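TRNA (Guanine-N(1)-)-methyltransferase (Aquifex aeolicus, PDB 1OY5) probably methylates guanosine-37 of various tRNAs at N1, as a homodimer, with S-adenosyl-L-methionine as methyl donor. Local coordinates at residues A[147-150]-A[151-155]; A[25-28]-A[29-33]; A[118-121]-A[122-126]; A[39-43]-A[44-48]. All blocks are in the same frame, centred on the assembly; numbering follows the deposited sequence.

Contact 1 (A[147-150]-A[151-155]); sequences LAVI and DAVSR
The carbonyl oxygen of Ile-150 takes two hydrogen bonds from one residue a turn further along helix 143-155: Ser-154 OG lies 2.8 Å from Ile-150 O, and Ser-154 N lies 3.1 Å from the same atom. The two donors come in from opposite faces of the carbonyl plane. Setting OG beside the backbone N (chi1 -73°) turns the hydroxyl back along the helix onto that oxygen. Regular alpha-helical bonds run alongside, among them Asp-151 N to Leu-147 O at 2.7 Å and Ala-152 N to Ala-148 O at 2.8 Å. On another side of the helix, Val-149 CG1 approaches Val-153 CG2 at 4.4 Å, and both valines lean on Leu-104 of helix 98-105, while Ile-150 and Val-153 also rest on strand 6-12. The carboxylate of Asp-151 finds its partners outside the helix: OD2 bonds to the hydroxyl of Tyr-21, and OD1 takes the backbone N-H of Ser-140 of the second subunit. The helix thus joins the sheet core to the dimer interface. Its serine hydroxyl is spent on its own backbone, which suits a buried place, whereas the buried carboxylate is satisfied by both subunits.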
loop_
_atom_site.group_PDB
_atom_site.type_symbol
_atom_site.label_atom_id
_atom_site.label_comp_id
_atom_site.label_asym_id
_atom_site.label_seq_id
_atom_site.Cartn_x
_atom_site.Cartn_y
_atom_site.Cartn_z
ATOM N N LEU A 147 -0.346 -5.162 4.697
ATOM C CA LEU A 147 -1.728 -5.417 4.347
ATOM C C LEU A 147 -1.820 -5.733 2.837
ATOM O O LEU A 147 -2.466 -6.710 2.422
ATOM C CB LEU A 147 -2.615 -4.263 4.769
ATOM C CG LEU A 147 -2.819 -3.982 6.274
ATOM C CD1 LEU A 147 -3.648 -2.715 6.447
ATOM C CD2 LEU A 147 -3.508 -5.107 6.972
ATOM N N ALA A 148 -1.119 -4.941 2.028
ATOM C CA ALA A 148 -1.082 -5.196 0.612
ATOM C C ALA A 148 -0.663 -6.647 0.377
ATOM O O ALA A 148 -1.327 -7.390 -0.322
ATOM C CB ALA A 148 -0.118 -4.273 -0.035
ATOM N N VAL A 149 0.421 -7.062 1.008
ATOM C CA VAL A 149 0.883 -8.428 0.872
ATOM C C VAL A 149 -0.222 -9.463 1.277
ATOM O O VAL A 149 -0.450 -10.440 0.572
ATOM C CB VAL A 149 2.154 -8.651 1.696
ATOM C CG1 VAL A 149 2.494 -10.105 1.745
ATOM C CG2 VAL A 149 3.319 -7.884 1.116
ATOM N N ILE A 150 -0.879 -9.231 2.423
ATOM C CA ILE A 150 -1.937 -10.117 2.893
ATOM C C ILE A 150 -3.094 -10.158 1.894
ATOM O O ILE A 150 -3.653 -11.211 1.612
ATOM C CB ILE A 150 -2.428 -9.656 4.268
ATOM C CG1 ILE A 150 -1.335 -9.880 5.325
ATOM C CG2 ILE A 150 -3.614 -10.468 4.694
ATOM C CD1 ILE A 150 -1.672 -9.397 6.709
ATOM N N ASP A 151 -3.432 -8.979 1.359
ATOM C CA ASP A 151 -4.507 -8.824 0.388
ATOM C C ASP A 151 -4.190 -9.548 -0.908
ATOM O O ASP A 151 -4.985 -10.322 -1.392
ATOM C CB ASP A 151 -4.740 -7.336 0.112
ATOM C CG ASP A 151 -5.999 -7.072 -0.678
ATOM O OD1 ASP A 151 -5.956 -7.125 -1.919
ATOM O OD2 ASP A 151 -7.080 -6.732 -0.160
ATOM N N ALA A 152 -3.021 -9.278 -1.471
ATOM C CA ALA A 152 -2.629 -9.840 -2.759
ATOM C C ALA A 152 -2.590 -11.360 -2.742
ATOM O O ALA A 152 -3.094 -12.022 -3.653
ATOM C CB ALA A 152 -1.263 -9.276 -3.202
ATOM N N VAL A 153 -1.956 -11.887 -1.713
ATOM C CA VAL A 153 -1.805 -13.309 -1.514
ATOM C C VAL A 153 -3.153 -14.017 -1.319
ATOM O O VAL A 153 -3.435 -15.038 -1.961
ATOM C CB VAL A 153 -0.891 -13.580 -0.324
ATOM C CG1 VAL A 153 -0.971 -15.013 0.069
ATOM C CG2 VAL A 153 0.554 -13.212 -0.680
ATOM N N SER A 154 -3.996 -13.432 -0.481
ATOM C CA SER A 154 -5.290 -14.004 -0.149
ATOM C C SER A 154 -6.164 -14.131 -1.345
ATOM O O SER A 154 -6.880 -15.118 -1.466
ATOM C CB SER A 154 -6.020 -13.152 0.882
ATOM O OG SER A 154 -5.448 -13.281 2.176
ATOM N N ARG A 155 -6.127 -13.147 -2.239
ATOM C CA ARG A 155 -7.007 -13.201 -3.418
ATOM C C ARG A 155 -6.598 -14.233 -4.483
ATOM O O ARG A 155 -7.448 -14.674 -5.255
ATOM C CB ARG A 155 -7.243 -11.820 -4.044
ATOM C CG ARG A 155 -6.024 -11.191 -4.675
ATOM C CD ARG A 155 -6.345 -9.965 -5.470
ATOM N NE ARG A 155 -7.237 -10.260 -6.586
ATOM C CZ ARG A 155 -6.856 -10.825 -7.723
ATOM N NH1 ARG A 155 -5.591 -11.171 -7.912
ATOM N NH2 ARG A 155 -7.736 -11.033 -8.689
#

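Contact 2 (A[25-28]-A[29-33]); sequences GIVK and QAIKK
Val-27 and Ile-31, one turn apart on alpha-helix 25-33, cross obliquely, the valine buried and the isoleucine at the edge of the packed side. This helix belongs to the beta-alpha-beta crossover that leads from strand 6-12, through helices 15-21 and 25-33, to the neighbouring parallel strand 36-42. Val-27 holds CG1 anti to its backbone N (chi1 167°), and this methyl meets the end of the isoleucine, CD1 of Ile-31, at 3.8 Å. Ile-31 swings its longer branch back over the previous turn, with CG1 beside the backbone N (chi1 -78°), so that CG1 also lies against the carbonyl oxygen of Val-27. Beyond the pair, Val-27 packs on Ile-150 of helix 143-155, and Ile-31 reaches Val-36 and Val-38 of the strand that follows.

Lys-28 and Lys-32 occupy an exposed side. Lys-28 runs outward with its chain extended, while Lys-32 is bent at chi2 and chi4, and the backbone joins the two residues through Lys-32 N and Lys-28 O. Gln-29 is likewise extended, and its NE2 makes a weak bond to the carbonyl of Val-160. Ile-26 comes near this glutamine with the end of its side chain, and also packs on Ser-140 of the second subunit. Closest between these two side chains are Ile-26 CD1 and Gln-29 OE1, 4.3 Å apart.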
loop_
_atom_site.group_PDB
_atom_site.type_symbol
_atom_site.label_atom_id
_atom_site.label_comp_id
_atom_site.label_asym_id
_atom_site.label_seq_id
_atom_site.Cartn_x
_atom_site.Cartn_y
_atom_site.Cartn_z
ATOM N N GLY A 25 -13.785 -7.267 3.037
ATOM C CA GLY A 25 -13.255 -7.687 1.764
ATOM C C GLY A 25 -12.814 -9.133 1.669
ATOM O O GLY A 25 -13.336 -10.009 2.334
ATOM N N ILE A 26 -11.852 -9.353 0.792
ATOM C CA ILE A 26 -11.352 -10.654 0.443
ATOM C C ILE A 26 -10.603 -11.275 1.580
ATOM O O ILE A 26 -10.540 -12.474 1.681
ATOM C CB ILE A 26 -10.454 -10.518 -0.798
ATOM C CG1 ILE A 26 -11.171 -9.690 -1.861
ATOM C CG2 ILE A 26 -10.171 -11.834 -1.416
ATOM C CD1 ILE A 26 -12.623 -10.051 -2.060
ATOM N N VAL A 27 -10.016 -10.471 2.443
ATOM C CA VAL A 27 -9.251 -11.033 3.541
ATOM C C VAL A 27 -10.226 -11.686 4.498
ATOM O O VAL A 27 -9.968 -12.766 5.010
ATOM C CB VAL A 27 -8.355 -10.008 4.251
ATOM C CG1 VAL A 27 -7.822 -10.575 5.578
ATOM C CG2 VAL A 27 -7.214 -9.667 3.364
ATOM N N LYS A 28 -11.364 -11.049 4.710
ATOM C CA LYS A 28 -12.363 -11.596 5.613
ATOM C C LYS A 28 -12.971 -12.873 5.042
ATOM O O LYS A 28 -13.209 -13.819 5.749
ATOM C CB LYS A 28 -13.429 -10.561 5.883
ATOM C CG LYS A 28 -14.555 -11.013 6.739
ATOM C CD LYS A 28 -15.806 -10.109 6.422
ATOM C CE LYS A 28 -17.093 -10.613 7.077
ATOM N NZ LYS A 28 -18.302 -10.160 6.319
ATOM N N GLN A 29 -13.204 -12.882 3.751
ATOM C CA GLN A 29 -13.717 -14.033 3.052
ATOM C C GLN A 29 -12.726 -15.195 3.192
ATOM O O GLN A 29 -13.096 -16.302 3.605
ATOM C CB GLN A 29 -13.871 -13.647 1.594
ATOM C CG GLN A 29 -14.514 -14.629 0.737
ATOM C CD GLN A 29 -14.929 -13.997 -0.555
ATOM O OE1 GLN A 29 -15.451 -12.867 -0.550
ATOM N NE2 GLN A 29 -14.711 -14.708 -1.680
ATOM N N ALA A 30 -11.457 -14.943 2.887
ATOM C CA ALA A 30 -10.442 -15.969 3.049
ATOM C C ALA A 30 -10.447 -16.519 4.493
ATOM O O ALA A 30 -10.330 -17.745 4.721
ATOM C CB ALA A 30 -9.083 -15.422 2.700
ATOM N N ILE A 31 -10.566 -15.612 5.460
ATOM C CA ILE A 31 -10.552 -16.008 6.843
ATOM C C ILE A 31 -11.839 -16.784 7.104
ATOM O O ILE A 31 -11.832 -17.852 7.698
ATOM C CB ILE A 31 -10.394 -14.799 7.790
ATOM C CG1 ILE A 31 -8.946 -14.340 7.834
ATOM C CG2 ILE A 31 -10.787 -15.126 9.214
ATOM C CD1 ILE A 31 -8.832 -12.879 8.399
ATOM N N LYS A 32 -12.932 -16.253 6.615
ATOM C CA LYS A 32 -14.195 -16.916 6.758
ATOM C C LYS A 32 -14.159 -18.364 6.239
ATOM O O LYS A 32 -14.580 -19.268 6.927
ATOM C CB LYS A 32 -15.265 -16.137 6.024
ATOM C CG LYS A 32 -16.365 -15.629 6.936
ATOM C CD LYS A 32 -17.435 -16.728 7.187
ATOM C CE LYS A 32 -18.343 -16.400 8.390
ATOM N NZ LYS A 32 -17.933 -17.177 9.624
ATOM N N LYS A 33 -13.603 -18.562 5.061
ATOM C CA LYS A 33 -13.543 -19.862 4.450
ATOM C C LYS A 33 -12.445 -20.764 4.996
ATOM O O LYS A 33 -12.338 -21.909 4.617
ATOM C CB LYS A 33 -13.405 -19.691 2.940
ATOM C CG LYS A 33 -14.623 -19.042 2.288
ATOM C CD LYS A 33 -14.304 -18.733 0.861
ATOM C CE LYS A 33 -15.525 -18.331 0.023
ATOM N NZ LYS A 33 -15.230 -18.446 -1.445
#

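Contact 3 (A[118-121]-A[122-126]); sequences EGVD and ERVKK
Val-124 N donates to Asp-121 O at 3.1 Å, the first of the i to i+3 bonds with which the loop after strand 109-114 winds into the 3-10 segment 122-126; Lys-125 N to Glu-122 O follows. The side chain of Asp-121 reinforces this start: OD2 accepts the backbone N-H of Arg-123 at 2.9 Å, from above the carboxylate plane, which makes an Asx turn. The same carboxylate meets the NE and NH2 edge of the Arg-123 guanidinium in a two-point salt bridge, NE giving to Asp-121 OD2 on its syn side and NH2 to OD1. The planes of the two groups are 46° apart, so the pairing is twisted rather than flat. A bend at chi3 (-69°) turns the end of the arginine so that its NE and NH2 edge meets the aspartate.

On another side of the turn, Val-120 CG1 packs on Val-124 CG2 at 3.5 Å, their side chains crossing at about a right angle, and Val-120 lies near Gly-115, a likely S-adenosyl-L-methionine residue. Glu-122 OE2 and Lys-125 NZ form a second salt bridge, 2.7 Å long.

The second subunit adds to the pair: Thr-183 N of that chain bonds to Asp-121 OD1, and its Pro-185 O takes Arg-123 NH1. With carboxylate and guanidinium largely neutralising each other, both can probably stay charged at a buried subunit boundary, and their pairing probably holds both in place for the bonds to the partner chain.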
loop_
_atom_site.group_PDB
_atom_site.type_symbol
_atom_site.label_atom_id
_atom_site.label_comp_id
_atom_site.label_asym_id
_atom_site.label_seq_id
_atom_site.Cartn_x
_atom_site.Cartn_y
_atom_site.Cartn_z
ATOM N N GLU A 118 13.411 5.228 11.967
ATOM C CA GLU A 118 14.609 5.147 11.161
ATOM C C GLU A 118 14.908 3.724 10.722
ATOM O O GLU A 118 15.946 3.491 10.131
ATOM C CB GLU A 118 15.820 5.642 11.950
ATOM C CG GLU A 118 15.597 6.902 12.770
ATOM C CD GLU A 118 14.591 7.846 12.130
ATOM O OE1 GLU A 118 15.041 8.728 11.337
ATOM O OE2 GLU A 118 13.356 7.699 12.424
ATOM N N GLY A 119 14.035 2.766 11.011
ATOM C CA GLY A 119 14.300 1.401 10.625
ATOM C C GLY A 119 14.420 0.405 11.758
ATOM O O GLY A 119 14.080 0.687 12.909
ATOM N N VAL A 120 14.899 -0.783 11.404
ATOM C CA VAL A 120 15.012 -1.877 12.331
ATOM C C VAL A 120 16.461 -2.172 12.583
ATOM O O VAL A 120 17.275 -2.108 11.696
ATOM C CB VAL A 120 14.297 -3.101 11.774
ATOM C CG1 VAL A 120 14.479 -4.314 12.668
ATOM C CG2 VAL A 120 12.870 -2.785 11.616
ATOM N N ASP A 121 16.804 -2.467 13.816
ATOM C CA ASP A 121 18.183 -2.762 14.112
ATOM C C ASP A 121 18.587 -3.831 13.115
ATOM O O ASP A 121 17.847 -4.798 12.911
ATOM C CB ASP A 121 18.318 -3.239 15.548
ATOM C CG ASP A 121 19.721 -3.701 15.890
ATOM O OD1 ASP A 121 20.485 -2.932 16.490
ATOM O OD2 ASP A 121 20.145 -4.844 15.639
ATOM N N GLU A 122 19.726 -3.645 12.460
ATOM C CA GLU A 122 20.182 -4.606 11.458
ATOM C C GLU A 122 20.239 -6.052 11.933
ATOM O O GLU A 122 20.019 -6.949 11.144
ATOM C CB GLU A 122 21.576 -4.226 10.941
ATOM C CG GLU A 122 21.540 -3.349 9.711
ATOM C CD GLU A 122 21.067 -4.091 8.490
ATOM O OE1 GLU A 122 21.821 -4.959 8.060
ATOM O OE2 GLU A 122 19.929 -3.812 7.998
ATOM N N ARG A 123 20.544 -6.283 13.203
ATOM C CA ARG A 123 20.712 -7.643 13.695
ATOM C C ARG A 123 19.448 -8.515 13.534
ATOM O O ARG A 123 19.464 -9.738 13.712
ATOM C CB ARG A 123 21.173 -7.607 15.148
ATOM C CG ARG A 123 22.561 -7.025 15.328
ATOM C CD ARG A 123 22.865 -6.583 16.754
ATOM N NE ARG A 123 22.074 -5.418 17.149
ATOM C CZ ARG A 123 22.080 -4.867 18.367
ATOM N NH1 ARG A 123 22.839 -5.361 19.336
ATOM N NH2 ARG A 123 21.336 -3.804 18.616
ATOM N N VAL A 124 18.342 -7.870 13.205
ATOM C CA VAL A 124 17.106 -8.583 13.001
ATOM C C VAL A 124 17.199 -9.318 11.688
ATOM O O VAL A 124 16.567 -10.374 11.502
ATOM C CB VAL A 124 15.943 -7.611 12.949
ATOM C CG1 VAL A 124 14.719 -8.244 12.359
ATOM C CG2 VAL A 124 15.662 -7.097 14.357
ATOM N N LYS A 125 18.006 -8.753 10.790
ATOM C CA LYS A 125 18.180 -9.286 9.452
ATOM C C LYS A 125 18.630 -10.744 9.415
ATOM O O LYS A 125 18.429 -11.400 8.427
ATOM C CB LYS A 125 19.167 -8.423 8.669
ATOM C CG LYS A 125 18.640 -7.032 8.309
ATOM C CD LYS A 125 17.343 -7.103 7.526
ATOM C CE LYS A 125 17.100 -5.820 6.738
ATOM N NZ LYS A 125 17.340 -4.579 7.491
ATOM N N LYS A 126 19.210 -11.257 10.481
ATOM C CA LYS A 126 19.656 -12.631 10.499
ATOM C C LYS A 126 18.519 -13.634 10.417
ATOM O O LYS A 126 18.740 -14.783 10.076
ATOM C CB LYS A 126 20.487 -12.918 11.748
ATOM C CG LYS A 126 21.694 -12.009 11.897
ATOM C CD LYS A 126 22.742 -12.243 10.820
ATOM C CE LYS A 126 22.550 -11.345 9.596
ATOM N NZ LYS A 126 22.883 -9.894 9.830
#

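Contact 4 (A[39-43]-A[44-48]); sequences YPIDL and REFAP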
loop_
_atom_site.group_PDB
_atom_site.type_symbol
_atom_site.label_atom_id
_atom_site.label_comp_id
_atom_site.label_asym_id
_atom_site.label_seq_id
_atom_site.Cartn_x
_atom_site.Cartn_y
_atom_site.Cartn_z
ATOM N N TYR A 39 -2.667 -13.246 12.158
ATOM C CA TYR A 39 -2.392 -12.999 13.546
ATOM C C TYR A 39 -1.557 -11.727 13.751
ATOM O O TYR A 39 -0.353 -11.731 13.658
ATOM C CB TYR A 39 -1.609 -14.152 14.147
ATOM C CG TYR A 39 -2.273 -15.468 14.116
ATOM C CD1 TYR A 39 -2.966 -15.927 15.237
ATOM C CD2 TYR A 39 -2.156 -16.312 13.003
ATOM C CE1 TYR A 39 -3.549 -17.141 15.251
ATOM C CE2 TYR A 39 -2.741 -17.528 13.009
ATOM C CZ TYR A 39 -3.445 -17.949 14.134
ATOM O OH TYR A 39 -4.068 -19.172 14.167
ATOM N N PRO A 40 -2.200 -10.649 14.120
ATOM C CA PRO A 40 -1.470 -9.431 14.473
ATOM C C PRO A 40 -0.709 -9.666 15.792
ATOM O O PRO A 40 -1.258 -10.183 16.756
ATOM C CB PRO A 40 -2.570 -8.393 14.646
ATOM C CG PRO A 40 -3.897 -9.166 14.701
ATOM C CD PRO A 40 -3.660 -10.528 14.255
ATOM N N ILE A 41 0.579 -9.357 15.811
ATOM C CA ILE A 41 1.398 -9.610 17.002
ATOM C C ILE A 41 1.889 -8.250 17.453
ATOM O O ILE A 41 2.606 -7.556 16.762
ATOM C CB ILE A 41 2.594 -10.562 16.692
ATOM C CG1 ILE A 41 2.164 -11.801 15.908
ATOM C CG2 ILE A 41 3.247 -10.981 17.960
ATOM C CD1 ILE A 41 1.423 -12.841 16.719
ATOM N N ASP A 42 1.417 -7.859 18.609
ATOM C CA ASP A 42 1.761 -6.616 19.235
ATOM C C ASP A 42 3.190 -6.602 19.786
ATOM O O ASP A 42 3.490 -7.308 20.780
ATOM C CB ASP A 42 0.830 -6.411 20.364
ATOM C CG ASP A 42 0.730 -5.014 20.757
ATOM O OD1 ASP A 42 -0.345 -4.728 21.353
ATOM O OD2 ASP A 42 1.629 -4.154 20.527
ATOM N N LEU A 43 4.045 -5.798 19.142
ATOM C CA LEU A 43 5.466 -5.710 19.544
ATOM C C LEU A 43 5.664 -5.346 21.006
ATOM O O LEU A 43 6.570 -5.848 21.669
ATOM C CB LEU A 43 6.249 -4.700 18.727
ATOM C CG LEU A 43 7.108 -5.322 17.658
ATOM C CD1 LEU A 43 7.769 -4.194 16.875
ATOM C CD2 LEU A 43 8.165 -6.263 18.259
ATOM N N ARG A 44 4.801 -4.469 21.466
ATOM C CA ARG A 44 4.839 -4.037 22.812
ATOM C C ARG A 44 4.675 -5.168 23.834
ATOM O O ARG A 44 5.333 -5.122 24.865
ATOM C CB ARG A 44 3.816 -2.924 23.008
ATOM C CG ARG A 44 4.134 -1.698 22.133
ATOM C CD ARG A 44 2.955 -0.773 21.859
ATOM N NE ARG A 44 1.798 -1.490 21.279
ATOM C CZ ARG A 44 0.553 -1.066 21.429
ATOM N NH1 ARG A 44 0.300 0.080 22.090
ATOM N NH2 ARG A 44 -0.447 -1.762 20.936
ATOM N N GLU A 45 3.870 -6.195 23.535
ATOM C CA GLU A 45 3.631 -7.276 24.487
ATOM C C GLU A 45 4.818 -8.154 24.544
ATOM O O GLU A 45 4.885 -9.033 25.389
ATOM C CB GLU A 45 2.440 -8.161 24.165
ATOM C CG GLU A 45 1.207 -7.466 23.712
ATOM C CD GLU A 45 0.292 -7.068 24.824
ATOM O OE1 GLU A 45 0.632 -6.196 25.667
ATOM O OE2 GLU A 45 -0.836 -7.601 24.826
ATOM N N PHE A 46 5.767 -7.943 23.651
ATOM C CA PHE A 46 6.971 -8.762 23.643
ATOM C C PHE A 46 8.197 -8.001 23.975
ATOM O O PHE A 46 9.260 -8.534 23.813
ATOM C CB PHE A 46 7.184 -9.417 22.290
ATOM C CG PHE A 46 6.254 -10.536 22.027
ATOM C CD1 PHE A 46 6.593 -11.818 22.387
ATOM C CD2 PHE A 46 5.023 -10.300 21.436
ATOM C CE1 PHE A 46 5.728 -12.882 22.177
ATOM C CE2 PHE A 46 4.126 -11.360 21.207
ATOM C CZ PHE A 46 4.505 -12.672 21.601
ATOM N N ALA A 47 8.058 -6.757 24.410
ATOM C CA ALA A 47 9.201 -5.963 24.768
ATOM C C ALA A 47 9.632 -6.373 26.206
ATOM O O ALA A 47 8.943 -6.087 27.199
ATOM C CB ALA A 47 8.841 -4.495 24.676
ATOM N N PRO A 48 10.771 -7.036 26.306
ATOM C CA PRO A 48 11.335 -7.413 27.597
ATOM C C PRO A 48 11.248 -6.272 28.639
ATOM O O PRO A 48 10.304 -6.248 29.422
ATOM C CB PRO A 48 12.790 -7.776 27.231
ATOM C CG PRO A 48 12.726 -8.256 25.850
ATOM C CD PRO A 48 11.643 -7.461 25.193
#
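Ile-41, near the end of strand 36-42, puts its CG2 methyl 3.4 Å from CE2 of Phe-46, approaching the ring obliquely. With CG1 beside the backbone N (chi1 -48°), CG2 falls anti to that nitrogen and beside the carbonyl carbon, next to the chain as it goes on into the turn. The aromatic ring also meets Tyr-76 of helix 67-81, edge-to-face.

Asp-42 comes next and does most of the polar work. Its OD2 receives Arg-44 NE at 2.8 Å on the syn lone pair, while Arg-44 NH2 adds weak bonds to OD2 and OD1, so the salt bridge is lopsided, with the carboxylate and guanidinium planes 34° apart. A further weak bond, from Arg-44 N to Asp-42 OD2, gives a loose Asx turn. The backbone oxygen of Asp-42 accepts Glu-45 N at 3.0 Å and also faces the edge of the Phe-46 ring, in its plane, 3.4 Å from CD2. Glu-45 lays its CG on Asp-42 CB at 3.5 Å, which brings the two carboxylates near: Glu-45 OE2 is 4.5 Å from Asp-42 OD1.

Leu-43 ends the walk. Its side chain packs on Pro-69 and Ile-70 of helix 67-81, and its carbonyl oxygen accepts Phe-46 N at 3.0 Å, continuing the 3-10 turn.

The turn therefore takes the chain off the outer strand of the parallel sheet with Ile-41 and Leu-43 buried and Arg-44 and Glu-45 exposed. Arg-44 probably offsets the repulsion that Glu-45 would otherwise exert on Asp-42.

Contacts 1 and 2 are successive-turn contacts in two helices that touch each other, for instance where Arg-155 CB meets Ile-26 CG2 at 3.9 Å. Contact 1 is wholly buried close to the middle of the chain; contact 2 lies further out and keeps one lysine-rich side in solvent. Its helix 25-33 leads directly into strand 36-42, which carries contact 4. Contacts 3 and 4 sit about 16 Å apart, centre to centre, and share an aspartate-arginine pair at the start of a 3-10 turn, buried against the second subunit in contact 3; no other chain of the assembly touches contact 4. Contacts 1, 2 and 3 all reach the dimer partner.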